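Side-chain contacts in choline kinase (Cryptosporidium parvum, PDB 3MES), which probably phosphorylates choline and ethanolamine with ATP, the entry step toward phosphatidylcholine and phosphatidylethanolamine: residues S177-N182 with G295-N300; R191-K194 with F199-I202; Y286-I291 with I369-W374; I291-A296 with E361-I366. All coordinates share one frame; numbering follows the deposited sequence.

Contact 1 of 4, residues S177-N182 with G295-N300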
loop_
_atom_site.group_PDB
_atom_site.type_symbol
_atom_site.label_atom_id
_atom_site.label_comp_id
_atom_site.label_asym_id
_atom_site.label_seq_id
_atom_site.Cartn_x
_atom_site.Cartn_y
_atom_site.Cartn_z
ATOM N N SER B 177 6.164 -7.499 5.449
ATOM C CA SER B 177 7.439 -7.379 4.744
ATOM C C SER B 177 8.604 -7.311 5.719
ATOM O O SER B 177 9.706 -7.769 5.421
ATOM C CB SER B 177 7.447 -6.139 3.848
ATOM O OG SER B 177 6.784 -6.397 2.624
ATOM N N LEU B 178 8.348 -6.734 6.886
ATOM C CA LEU B 178 9.368 -6.562 7.908
ATOM C C LEU B 178 9.545 -7.848 8.710
ATOM O O LEU B 178 10.646 -8.174 9.150
ATOM C CB LEU B 178 8.982 -5.396 8.825
ATOM C CG LEU B 178 9.949 -4.949 9.924
ATOM C CD1 LEU B 178 9.542 -5.501 11.278
ATOM C CD2 LEU B 178 11.394 -5.315 9.578
ATOM N N HIS B 179 8.453 -8.585 8.878
ATOM C CA HIS B 179 8.455 -9.798 9.684
ATOM C C HIS B 179 9.270 -10.941 9.079
ATOM O O HIS B 179 9.873 -11.726 9.808
ATOM C CB HIS B 179 7.018 -10.251 9.942
ATOM C CG HIS B 179 6.376 -9.577 11.113
ATOM N ND1 HIS B 179 5.352 -10.152 11.835
ATOM C CD2 HIS B 179 6.631 -8.387 11.707
ATOM C CE1 HIS B 179 4.993 -9.339 12.812
ATOM N NE2 HIS B 179 5.754 -8.260 12.756
ATOM N N ILE B 180 9.293 -11.031 7.753
ATOM C CA ILE B 180 9.909 -12.177 7.080
ATOM C C ILE B 180 11.432 -12.092 6.922
ATOM O O ILE B 180 12.073 -13.073 6.550
ATOM C CB ILE B 180 9.267 -12.434 5.694
ATOM C CG1 ILE B 180 9.258 -11.156 4.854
ATOM C CG2 ILE B 180 7.860 -12.975 5.842
ATOM C CD1 ILE B 180 10.578 -10.856 4.187
ATOM N N ILE B 181 12.013 -10.931 7.212
ATOM C CA ILE B 181 13.444 -10.726 6.977
ATOM C C ILE B 181 14.337 -11.746 7.686
ATOM O O ILE B 181 15.406 -12.091 7.182
ATOM C CB ILE B 181 13.899 -9.299 7.360
ATOM C CG1 ILE B 181 13.713 -9.060 8.861
ATOM C CG2 ILE B 181 13.155 -8.260 6.530
ATOM C CD1 ILE B 181 14.002 -7.639 9.296
ATOM N N ASN B 182 13.903 -12.229 8.847
ATOM C CA ASN B 182 14.718 -13.160 9.624
ATOM C C ASN B 182 14.670 -14.590 9.089
ATOM O O ASN B 182 15.347 -15.475 9.611
ATOM C CB ASN B 182 14.329 -13.138 11.106
ATOM C CG ASN B 182 12.962 -13.747 11.361
ATOM O OD1 ASN B 182 12.806 -14.618 12.219
ATOM N ND2 ASN B 182 11.965 -13.294 10.611
ATOM N N GLY B 295 2.290 -12.634 16.462
ATOM C CA GLY B 295 1.040 -12.232 17.103
ATOM C C GLY B 295 1.215 -11.100 18.099
ATOM O O GLY B 295 0.321 -10.273 18.281
ATOM N N ALA B 296 2.370 -11.063 18.752
ATOM C CA ALA B 296 2.666 -9.991 19.690
ATOM C C ALA B 296 2.652 -8.643 18.976
ATOM O O ALA B 296 2.004 -7.696 19.428
ATOM C CB ALA B 296 4.013 -10.228 20.361
ATOM N N ASP B 297 3.357 -8.567 17.852
ATOM C CA ASP B 297 3.486 -7.315 17.117
ATOM C C ASP B 297 2.145 -6.848 16.564
ATOM O O ASP B 297 1.821 -5.659 16.612
ATOM C CB ASP B 297 4.499 -7.461 15.979
ATOM C CG ASP B 297 5.216 -6.163 15.673
ATOM O OD1 ASP B 297 5.160 -5.247 16.520
ATOM O OD2 ASP B 297 5.841 -6.056 14.596
ATOM N N ILE B 298 1.368 -7.788 16.036
ATOM C CA ILE B 298 0.069 -7.464 15.460
ATOM C C ILE B 298 -0.927 -7.031 16.534
ATOM O O ILE B 298 -1.624 -6.027 16.378
ATOM C CB ILE B 298 -0.502 -8.648 14.647
ATOM C CG1 ILE B 298 0.415 -8.966 13.462
ATOM C CG2 ILE B 298 -1.910 -8.334 14.161
ATOM C CD1 ILE B 298 0.082 -10.263 12.747
ATOM N N ALA B 299 -0.988 -7.785 17.627
ATOM C CA ALA B 299 -1.890 -7.455 18.728
ATOM C C ALA B 299 -1.584 -6.076 19.308
ATOM O O ALA B 299 -2.491 -5.353 19.725
ATOM C CB ALA B 299 -1.830 -8.523 19.814
ATOM N N ASN B 300 -0.306 -5.710 19.333
ATOM C CA ASN B 300 0.080 -4.385 19.813
ATOM C C ASN B 300 -0.460 -3.283 18.915
ATOM O O ASN B 300 -0.946 -2.261 19.395
ATOM C CB ASN B 300 1.596 -4.246 19.932
ATOM C CG ASN B 300 2.005 -2.904 20.503
ATOM O OD1 ASN B 300 1.882 -2.664 21.705
ATOM N ND2 ASN B 300 2.485 -2.015 19.643
#
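His179 and Asp297 meet in a His-carboxylate hydrogen bond that joins helix 165-179 to helix 294-303 in the interior of the kinase-like fold. The bond is close to straight: His179 NE2 stands 2.9 Å from Asp297 OD2, with an N-H...O angle of 172°. Imidazole and carboxylate lie almost in one plane, 14° apart, and the N-H is directed at the anti lone pair of OD2, the one turned away from OD1. His179 CE1 also rests 3.7 Å from Asp297 CB, packing carbon against carbon beside the polar link. Histidine suits the place because each of its ring nitrogens has a partner: ND1 bonds to Tyr337 OH, and the two bonds together fix the flip of the ring.

Apart from this pair the two segments scarcely meet. Even the nearest alpha carbons, His179 CA and Asp297 CA, are 9.3 Å apart, and Ser177, Ile180 and Asn182 are partly exposed and make no contact with the other segment. The aspartate, by contrast, is buried and bound through both oxygens. It accepts from the backbone of the HND sequence that opens the family's catalytic loop, much as the conserved aspartate of helix F does in protein kinases. OD2, already holding the imidazole, also takes His266 N, while OD1 takes Asn267 N.

Contact 2 of 4, residues R191-K194 with F199-I202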
loop_
_atom_site.group_PDB
_atom_site.type_symbol
_atom_site.label_atom_id
_atom_site.label_comp_id
_atom_site.label_asym_id
_atom_site.label_seq_id
_atom_site.Cartn_x
_atom_site.Cartn_y
_atom_site.Cartn_z
ATOM N N ARG B 191 23.924 -12.509 14.677
ATOM C CA ARG B 191 24.208 -12.093 16.046
ATOM C C ARG B 191 22.979 -11.556 16.772
ATOM O O ARG B 191 22.996 -11.393 17.991
ATOM C CB ARG B 191 25.329 -11.052 16.063
ATOM C CG ARG B 191 24.973 -9.741 15.385
ATOM C CD ARG B 191 26.224 -8.923 15.088
ATOM N NE ARG B 191 25.906 -7.668 14.418
ATOM C CZ ARG B 191 25.645 -7.561 13.120
ATOM N NH1 ARG B 191 25.662 -8.640 12.347
ATOM N NH2 ARG B 191 25.363 -6.378 12.594
ATOM N N PHE B 192 21.917 -11.272 16.026
ATOM C CA PHE B 192 20.668 -10.840 16.640
ATOM C C PHE B 192 19.975 -12.018 17.316
ATOM O O PHE B 192 19.856 -13.099 16.736
ATOM C CB PHE B 192 19.735 -10.202 15.609
ATOM C CG PHE B 192 20.260 -8.922 15.024
ATOM C CD1 PHE B 192 21.042 -8.069 15.779
ATOM C CD2 PHE B 192 19.947 -8.562 13.724
ATOM C CE1 PHE B 192 21.520 -6.891 15.245
ATOM C CE2 PHE B 192 20.421 -7.381 13.186
ATOM C CZ PHE B 192 21.208 -6.547 13.946
ATOM N N ASP B 193 19.522 -11.803 18.546
ATOM C CA ASP B 193 18.874 -12.851 19.321
ATOM C C ASP B 193 17.766 -13.524 18.516
ATOM O O ASP B 193 16.898 -12.855 17.957
ATOM C CB ASP B 193 18.315 -12.276 20.623
ATOM C CG ASP B 193 17.585 -13.313 21.457
ATOM O OD1 ASP B 193 17.750 -14.523 21.194
ATOM O OD2 ASP B 193 16.843 -12.913 22.379
ATOM N N LYS B 194 17.800 -14.848 18.457
ATOM C CA LYS B 194 16.788 -15.604 17.728
ATOM C C LYS B 194 15.584 -15.953 18.607
ATOM O O LYS B 194 14.619 -16.557 18.138
ATOM C CB LYS B 194 17.395 -16.876 17.131
ATOM C CG LYS B 194 18.451 -16.616 16.062
ATOM C CD LYS B 194 19.004 -17.918 15.502
ATOM C CE LYS B 194 19.870 -17.674 14.273
ATOM N NZ LYS B 194 21.109 -16.908 14.598
ATOM N N PHE B 199 8.788 -11.888 26.805
ATOM C CA PHE B 199 8.908 -12.200 28.226
ATOM C C PHE B 199 10.107 -11.512 28.873
ATOM O O PHE B 199 9.971 -10.861 29.908
ATOM C CB PHE B 199 8.964 -13.708 28.447
ATOM C CG PHE B 199 7.764 -14.436 27.916
ATOM C CD1 PHE B 199 6.503 -14.177 28.426
ATOM C CD2 PHE B 199 7.894 -15.376 26.909
ATOM C CE1 PHE B 199 5.394 -14.843 27.941
ATOM C CE2 PHE B 199 6.788 -16.048 26.421
ATOM C CZ PHE B 199 5.537 -15.779 26.938
ATOM N N LYS B 200 11.279 -11.663 28.267
ATOM C CA LYS B 200 12.482 -11.013 28.771
ATOM C C LYS B 200 12.214 -9.540 29.048
ATOM O O LYS B 200 12.492 -9.038 30.137
ATOM C CB LYS B 200 13.622 -11.139 27.761
ATOM C CG LYS B 200 13.934 -12.561 27.345
ATOM C CD LYS B 200 15.046 -12.589 26.311
ATOM C CE LYS B 200 15.214 -13.977 25.719
ATOM N NZ LYS B 200 16.317 -14.016 24.720
ATOM N N ARG B 201 11.674 -8.854 28.048
ATOM C CA ARG B 201 11.404 -7.425 28.152
ATOM C C ARG B 201 10.467 -7.117 29.316
ATOM O O ARG B 201 10.689 -6.164 30.062
ATOM C CB ARG B 201 10.827 -6.898 26.836
ATOM C CG ARG B 201 10.421 -5.436 26.860
ATOM C CD ARG B 201 10.272 -4.895 25.449
ATOM N NE ARG B 201 11.564 -4.781 24.778
ATOM C CZ ARG B 201 11.718 -4.509 23.485
ATOM N NH1 ARG B 201 10.659 -4.328 22.708
ATOM N NH2 ARG B 201 12.935 -4.424 22.968
ATOM N N ILE B 202 9.424 -7.929 29.471
ATOM C CA ILE B 202 8.485 -7.746 30.572
ATOM C C ILE B 202 9.174 -7.889 31.924
ATOM O O ILE B 202 8.987 -7.059 32.814
ATOM C CB ILE B 202 7.301 -8.731 30.495
ATOM C CG1 ILE B 202 6.314 -8.290 29.413
ATOM C CG2 ILE B 202 6.601 -8.820 31.840
ATOM C CD1 ILE B 202 5.106 -9.196 29.270
#
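Asp193 and Lys200 reach each other because both side chains stretch away from their backbones. In Asp193 CG stands opposite the backbone N (chi1 178°), which sends the carboxylate out from the loop. Lys200 has CG beside its own N (chi1 -55°), and its chain is extended all the way beyond, so the ammonium is carried to the far end of a nearly straight arm. The two arrive from opposite directions and close a salt bridge of 2.6 Å between Lys200 NZ and Asp193 OD2. NZ comes in on the syn side of the oxygen, about 25° out of the carboxylate plane. A long flexible lysine fits here, since the alpha carbons, Asp193 CA and Lys200 CA, are still 11.6 Å apart.

The bridge ties the connection leading into helix 198-214 to the first turn of that helix. The other oxygen, Asp193 OD1, accepts from Glu195 N, two residues on, which is the bond of an Asx turn and holds the carboxylate in position. Glu195 OE1 gives the ammonium a second anionic partner. Both charged groups are exposed, so water probably screens much of the attraction. On the buried side of the loop, Phe192 packs against Asp125 and Val126 of helix 120-132.

Contact 3 of 4, residues Y286-I291 with I369-W374; sequences YEYSAI and ITWGLW. With DME (decamethonium ion), chain K; PT3 (N-propyl-tartramic acid), chain L.
Trp371 and Trp374, one helical turn apart on helix 364-376, converge on Tyr288 to form an aromatic cluster beside the bound ligands. Trp371 comes first and meets Tyr288 in a T-shaped (edge-to-face) pair, the ring planes at 89° and the centroids 5.1 Å apart. Its leading atom, CH2, sits 3.7 Å above the centre of the phenol ring, while Glu287 CG covers the opposite face, so the tyrosine is sandwiched. The indole's own face serves decamethonium: methyl C17 of the trimethylammonium head lies 3.3 Å from Trp371 CZ3, and methyl C18 also lies over this face. A flat, electron-rich surface suits such a head group, and the head of choline is probably received in a similar way. At the far edge Trp371 NE1 bonds to Asn300 OD1, which fixes the rotation of the indole.

Gly372 and Leu373 carry the helix on to Trp374, whose CG lies anti to N (chi1 171°), swinging the indole toward the tyrosine. Trp374 NE1 gives Tyr288 OH a weak hydrogen bond of 2.9 Å, bent to 129°. One face of this indole has Trp371 CZ3 and methyl C17 over it, and its CH2 approaches O3 of the tartramic acid at 3.5 Å.

Tyr288 belongs to the type I turn between Tyr286 and Ser289, just ahead of strand 290-293, which pairs with strand 262-265. Helix 364-376 lies against helix 198-214 through Thr370 and Trp374 on Trp205, and against helix 391-411 through Ile369 on Tyr402.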
loop_
_atom_site.group_PDB
_atom_site.type_symbol
_atom_site.label_atom_id
_atom_site.label_comp_id
_atom_site.label_asym_id
_atom_site.label_seq_id
_atom_site.Cartn_x
_atom_site.Cartn_y
_atom_site.Cartn_z
ATOM N N TYR B 286 12.272 2.316 15.390
ATOM C CA TYR B 286 12.525 0.889 15.550
ATOM C C TYR B 286 13.323 0.599 16.813
ATOM O O TYR B 286 14.003 -0.423 16.895
ATOM C CB TYR B 286 13.286 0.338 14.338
ATOM C CG TYR B 286 12.590 0.550 13.010
ATOM C CD1 TYR B 286 11.715 -0.402 12.504
ATOM C CD2 TYR B 286 12.813 1.697 12.262
ATOM C CE1 TYR B 286 11.076 -0.215 11.292
ATOM C CE2 TYR B 286 12.176 1.896 11.049
ATOM C CZ TYR B 286 11.309 0.936 10.568
ATOM O OH TYR B 286 10.675 1.125 9.360
ATOM N N GLU B 287 13.239 1.487 17.800
ATOM C CA GLU B 287 14.047 1.346 19.009
ATOM C C GLU B 287 13.668 0.124 19.852
ATOM O O GLU B 287 14.448 -0.317 20.691
ATOM C CB GLU B 287 13.999 2.618 19.862
ATOM C CG GLU B 287 13.218 2.474 21.163
ATOM C CD GLU B 287 13.541 3.571 22.167
ATOM O OE1 GLU B 287 13.712 3.247 23.363
ATOM O OE2 GLU B 287 13.631 4.752 21.762
ATOM N N TYR B 288 12.474 -0.421 19.632
ATOM C CA TYR B 288 12.027 -1.595 20.385
ATOM C C TYR B 288 11.962 -2.840 19.502
ATOM O O TYR B 288 11.407 -3.865 19.898
ATOM C CB TYR B 288 10.658 -1.344 21.026
ATOM C CG TYR B 288 10.612 -0.146 21.948
ATOM C CD1 TYR B 288 11.104 -0.224 23.244
ATOM C CD2 TYR B 288 10.071 1.059 21.525
ATOM C CE1 TYR B 288 11.066 0.869 24.093
ATOM C CE2 TYR B 288 10.027 2.158 22.366
ATOM C CZ TYR B 288 10.525 2.055 23.650
ATOM O OH TYR B 288 10.480 3.144 24.490
ATOM N N SER B 289 12.530 -2.748 18.305
ATOM C CA SER B 289 12.454 -3.846 17.349
ATOM C C SER B 289 13.410 -4.984 17.688
ATOM O O SER B 289 14.576 -4.757 18.014
ATOM C CB SER B 289 12.696 -3.337 15.928
ATOM O OG SER B 289 11.705 -2.387 15.571
ATOM N N ALA B 290 12.896 -6.207 17.607
ATOM C CA ALA B 290 13.651 -7.411 17.933
ATOM C C ALA B 290 12.794 -8.633 17.617
ATOM O O ALA B 290 11.574 -8.521 17.473
ATOM C CB ALA B 290 14.050 -7.406 19.399
ATOM N N ILE B 291 13.423 -9.797 17.501
ATOM C CA ILE B 291 12.669 -11.012 17.229
ATOM C C ILE B 291 11.564 -11.170 18.267
ATOM O O ILE B 291 11.750 -10.843 19.439
ATOM C CB ILE B 291 13.558 -12.268 17.236
ATOM C CG1 ILE B 291 14.629 -12.168 16.150
ATOM C CG2 ILE B 291 12.708 -13.516 17.030
ATOM C CD1 ILE B 291 14.073 -12.204 14.744
ATOM N N ILE B 369 0.405 -5.074 29.421
ATOM C CA ILE B 369 1.318 -5.234 30.545
ATOM C C ILE B 369 2.674 -4.602 30.253
ATOM O O ILE B 369 3.246 -3.919 31.099
ATOM C CB ILE B 369 1.504 -6.715 30.919
ATOM C CG1 ILE B 369 0.371 -7.167 31.846
ATOM C CG2 ILE B 369 2.852 -6.930 31.591
ATOM C CD1 ILE B 369 0.491 -8.604 32.308
ATOM N N THR B 370 3.178 -4.830 29.046
ATOM C CA THR B 370 4.471 -4.298 28.645
ATOM C C THR B 370 4.506 -2.777 28.763
ATOM O O THR B 370 5.339 -2.215 29.470
ATOM C CB THR B 370 4.816 -4.704 27.196
ATOM O OG1 THR B 370 4.831 -6.136 27.088
ATOM C CG2 THR B 370 6.175 -4.152 26.793
ATOM N N TRP B 371 3.591 -2.112 28.075
ATOM C CA TRP B 371 3.594 -0.658 28.052
ATOM C C TRP B 371 3.162 -0.061 29.386
ATOM O O TRP B 371 3.466 1.095 29.686
ATOM C CB TRP B 371 2.743 -0.139 26.897
ATOM C CG TRP B 371 3.324 -0.503 25.569
ATOM C CD1 TRP B 371 2.762 -1.298 24.612
ATOM C CD2 TRP B 371 4.603 -0.102 25.058
ATOM N NE1 TRP B 371 3.605 -1.404 23.534
ATOM C CE2 TRP B 371 4.741 -0.679 23.782
ATOM C CE3 TRP B 371 5.639 0.694 25.554
ATOM C CZ2 TRP B 371 5.876 -0.488 22.995
ATOM C CZ3 TRP B 371 6.766 0.884 24.771
ATOM C CH2 TRP B 371 6.874 0.294 23.506
ATOM N N GLY B 372 2.461 -0.860 30.187
ATOM C CA GLY B 372 2.136 -0.464 31.550
ATOM C C GLY B 372 3.397 -0.353 32.392
ATOM O O GLY B 372 3.703 0.707 32.937
ATOM N N LEU B 373 4.134 -1.454 32.495
ATOM C CA LEU B 373 5.387 -1.460 33.238
ATOM C C LEU B 373 6.355 -0.433 32.661
ATOM O O LEU B 373 7.059 0.254 33.399
ATOM C CB LEU B 373 6.021 -2.851 33.207
ATOM C CG LEU B 373 5.164 -4.006 33.722
ATOM C CD1 LEU B 373 5.914 -5.325 33.586
ATOM C CD2 LEU B 373 4.741 -3.762 35.165
ATOM N N TRP B 374 6.385 -0.339 31.336
ATOM C CA TRP B 374 7.232 0.625 30.641
ATOM C C TRP B 374 6.908 2.048 31.077
ATOM O O TRP B 374 7.805 2.853 31.336
ATOM C CB TRP B 374 7.045 0.489 29.128
ATOM C CG TRP B 374 7.708 1.565 28.320
ATOM C CD1 TRP B 374 8.976 1.549 27.815
ATOM C CD2 TRP B 374 7.129 2.811 27.907
ATOM N NE1 TRP B 374 9.225 2.707 27.118
ATOM C CE2 TRP B 374 8.107 3.498 27.159
ATOM C CE3 TRP B 374 5.881 3.410 28.099
ATOM C CZ2 TRP B 374 7.876 4.755 26.606
ATOM C CZ3 TRP B 374 5.654 4.660 27.550
ATOM C CH2 TRP B 374 6.646 5.319 26.811
HETATM N N1 DME K . 2.852 13.964 20.408
HETATM C C2 DME K . 3.542 14.075 21.704
HETATM C C3 DME K . 4.180 12.731 22.070
HETATM C C4 DME K . 4.563 12.690 23.554
HETATM C C5 DME K . 5.260 11.374 23.919
HETATM C C6 DME K . 4.287 10.191 23.868
HETATM C C7 DME K . 4.095 9.565 25.253
HETATM C C8 DME K . 4.510 8.092 25.259
HETATM C C9 DME K . 3.318 7.168 24.995
HETATM C C10 DME K . 3.714 6.022 24.059
HETATM C C11 DME K . 2.959 4.740 24.413
HETATM N N12 DME K . 3.420 3.632 23.562
HETATM C C13 DME K . 1.619 14.769 20.429
HETATM C C14 DME K . 3.742 14.457 19.344
HETATM C C15 DME K . 2.507 12.556 20.153
HETATM C C16 DME K . 3.240 3.976 22.144
HETATM C C17 DME K . 4.845 3.380 23.825
HETATM C C18 DME K . 2.628 2.428 23.869
HETATM O O1 PT3 L . 9.630 6.176 20.496
HETATM O O11 PT3 L . 10.470 6.707 22.495
HETATM C C1 PT3 L . 9.552 6.657 21.647
HETATM C C2 PT3 L . 8.193 7.218 22.055
HETATM O O2 PT3 L . 8.258 7.813 23.354
HETATM C C3 PT3 L . 7.197 6.062 22.056
HETATM O O3 PT3 L . 6.609 5.917 23.350
HETATM C C4 PT3 L . 6.131 6.377 21.019
HETATM O O41 PT3 L . 5.616 5.480 20.354
HETATM N N4 PT3 L . 5.855 7.672 20.889
HETATM C C41 PT3 L . 4.863 8.168 19.923
HETATM C C42 PT3 L . 4.460 9.599 20.282
HETATM C C43 PT3 L . 2.958 9.690 20.557
#

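Contact 4 of 4, residues I291-A296 with E361-I366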
loop_
_atom_site.group_PDB
_atom_site.type_symbol
_atom_site.label_atom_id
_atom_site.label_comp_id
_atom_site.label_asym_id
_atom_site.label_seq_id
_atom_site.Cartn_x
_atom_site.Cartn_y
_atom_site.Cartn_z
ATOM N N ILE B 291 13.423 -9.797 17.501
ATOM C CA ILE B 291 12.669 -11.012 17.229
ATOM C C ILE B 291 11.564 -11.170 18.267
ATOM O O ILE B 291 11.750 -10.843 19.439
ATOM C CB ILE B 291 13.558 -12.268 17.236
ATOM C CG1 ILE B 291 14.629 -12.168 16.150
ATOM C CG2 ILE B 291 12.708 -13.516 17.030
ATOM C CD1 ILE B 291 14.073 -12.204 14.744
ATOM N N ASN B 292 10.416 -11.675 17.829
ATOM C CA ASN B 292 9.263 -11.817 18.706
ATOM C C ASN B 292 8.157 -12.585 17.998
ATOM O O ASN B 292 8.197 -12.757 16.777
ATOM C CB ASN B 292 8.760 -10.432 19.129
ATOM C CG ASN B 292 7.779 -10.488 20.290
ATOM O OD1 ASN B 292 7.530 -11.548 20.863
ATOM N ND2 ASN B 292 7.221 -9.334 20.643
ATOM N N PHE B 293 7.175 -13.056 18.761
ATOM C CA PHE B 293 6.022 -13.726 18.177
ATOM C C PHE B 293 5.264 -12.765 17.266
ATOM O O PHE B 293 4.924 -11.656 17.675
ATOM C CB PHE B 293 5.089 -14.269 19.267
ATOM C CG PHE B 293 5.597 -15.516 19.941
ATOM C CD1 PHE B 293 5.942 -16.633 19.198
ATOM C CD2 PHE B 293 5.712 -15.578 21.319
ATOM C CE1 PHE B 293 6.405 -17.786 19.817
ATOM C CE2 PHE B 293 6.170 -16.726 21.944
ATOM C CZ PHE B 293 6.516 -17.831 21.193
ATOM N N ALA B 294 5.005 -13.190 16.034
ATOM C CA ALA B 294 4.270 -12.359 15.084
ATOM C C ALA B 294 2.998 -11.796 15.707
ATOM O O ALA B 294 2.668 -10.628 15.512
ATOM C CB ALA B 294 3.938 -13.151 13.825
ATOM N N GLY B 295 2.290 -12.634 16.462
ATOM C CA GLY B 295 1.040 -12.232 17.103
ATOM C C GLY B 295 1.215 -11.100 18.099
ATOM O O GLY B 295 0.321 -10.273 18.281
ATOM N N ALA B 296 2.370 -11.063 18.752
ATOM C CA ALA B 296 2.666 -9.991 19.690
ATOM C C ALA B 296 2.652 -8.643 18.976
ATOM O O ALA B 296 2.004 -7.696 19.428
ATOM C CB ALA B 296 4.013 -10.228 20.361
ATOM N N GLU B 361 -5.458 -12.542 19.603
ATOM C CA GLU B 361 -6.159 -11.880 20.702
ATOM C C GLU B 361 -5.430 -12.076 22.027
ATOM O O GLU B 361 -5.400 -11.182 22.869
ATOM C CB GLU B 361 -7.596 -12.391 20.811
ATOM C CG GLU B 361 -8.536 -11.804 19.772
ATOM C CD GLU B 361 -8.667 -10.298 19.901
ATOM O OE1 GLU B 361 -8.040 -9.576 19.099
ATOM O OE2 GLU B 361 -9.387 -9.835 20.813
ATOM N N VAL B 362 -4.844 -13.254 22.204
ATOM C CA VAL B 362 -4.124 -13.572 23.432
ATOM C C VAL B 362 -2.978 -12.594 23.671
ATOM O O VAL B 362 -2.768 -12.132 24.789
ATOM C CB VAL B 362 -3.565 -15.008 23.395
ATOM C CG1 VAL B 362 -2.455 -15.174 24.425
ATOM C CG2 VAL B 362 -4.681 -16.019 23.617
ATOM N N PHE B 363 -2.241 -12.280 22.610
ATOM C CA PHE B 363 -1.081 -11.403 22.714
ATOM C C PHE B 363 -1.439 -9.961 23.072
ATOM O O PHE B 363 -0.551 -9.140 23.293
ATOM C CB PHE B 363 -0.271 -11.431 21.416
ATOM C CG PHE B 363 0.510 -12.698 21.218
ATOM C CD1 PHE B 363 1.767 -12.847 21.784
ATOM C CD2 PHE B 363 -0.010 -13.740 20.467
ATOM C CE1 PHE B 363 2.490 -14.012 21.605
ATOM C CE2 PHE B 363 0.710 -14.907 20.284
ATOM C CZ PHE B 363 1.961 -15.044 20.852
ATOM N N THR B 364 -2.734 -9.651 23.125
ATOM C CA THR B 364 -3.168 -8.300 23.471
ATOM C C THR B 364 -2.800 -7.969 24.914
ATOM O O THR B 364 -2.548 -6.809 25.254
ATOM C CB THR B 364 -4.693 -8.108 23.284
ATOM O OG1 THR B 364 -5.404 -9.050 24.096
ATOM C CG2 THR B 364 -5.088 -8.296 21.828
ATOM N N LEU B 365 -2.776 -8.996 25.758
ATOM C CA LEU B 365 -2.445 -8.818 27.163
ATOM C C LEU B 365 -0.963 -8.493 27.323
ATOM O O LEU B 365 -0.575 -7.733 28.212
ATOM C CB LEU B 365 -2.811 -10.069 27.967
ATOM C CG LEU B 365 -4.250 -10.588 27.837
ATOM C CD1 LEU B 365 -4.418 -11.886 28.604
ATOM C CD2 LEU B 365 -5.264 -9.552 28.310
ATOM N N ILE B 366 -0.138 -9.068 26.456
ATOM C CA ILE B 366 1.292 -8.787 26.476
ATOM C C ILE B 366 1.537 -7.293 26.274
ATOM O O ILE B 366 2.410 -6.706 26.911
ATOM C CB ILE B 366 2.046 -9.589 25.398
ATOM C CG1 ILE B 366 1.884 -11.090 25.643
ATOM C CG2 ILE B 366 3.521 -9.216 25.385
ATOM C CD1 ILE B 366 2.567 -11.590 26.899
HETATM O O HOH W 1 1.466 -7.630 21.908
#
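The junction where strand 290-293 turns into helix 294-303 packs against the break between helices 351-362 and 364-376, and Phe363, at that break, supplies most of the contact. Its CG lies beside the backbone N (chi1 -73°), which projects the ring across the first turn of helix 294-303. There one face lies against bare backbone: Ala296 N is 3.4 Å above the ring plane, toward the rim, and Gly295 CA makes a CH-pi contact, 4.3 Å from the centroid and 27° off the ring normal. Glycine suits this position because a side chain on its alpha carbon would point at the ring, and without one the phenyl can lie close to the main chain. Ala296 adds only a methyl, with CB 3.7 Å from Phe363 CD1.

Phe293, at the N-cap position of the helix, meets the outer end of the same ring. Phe293 CB is 3.5 Å from Phe363 CE1, while the two aromatic rings are inclined to each other at 55°. Leu198 of helix 198-214 touches both phenylalanines, and Phe260 packs against Phe363, so the ring is held within an apolar interior.

No direct hydrogen bond crosses between the segments. A water donates to both Ala296 O and Phe363 O, 2.9 Å from the latter, and so gives the main chain at the helix break a polar link. Cohesion therefore rests mainly on dispersion and close fit, and the water adds one polar bridge between main-chain oxygens that also accept bonds within their own helical turns, the one from Ile366 N to Phe363 O being weak.

How the contacts relate
Contacts 1, 3 and 4 centre on the connection from strand 290-293 into helix 294-303. Contacts 1 and 4 share Gly295 and Ala296, their centres about 9 Å apart; contacts 3 and 4 share Ile291 and both use helix 364-376, with centres about 11 Å apart. Along the chain, contact 2 is nested within the loop closed by contact 1, and contact 4 within that of contact 3, while contacts 1 and 3 cross. Asn300 OD1 with Trp371 NE1 probably links contacts 1 and 3, and Arg201 NH1 with Tyr288 O contacts 2 and 3. The ligand-lining cluster of contact 3 is thus tied both to helix 294-303 and to helix 198-214, the latter also carrying the surface salt bridge of contact 2.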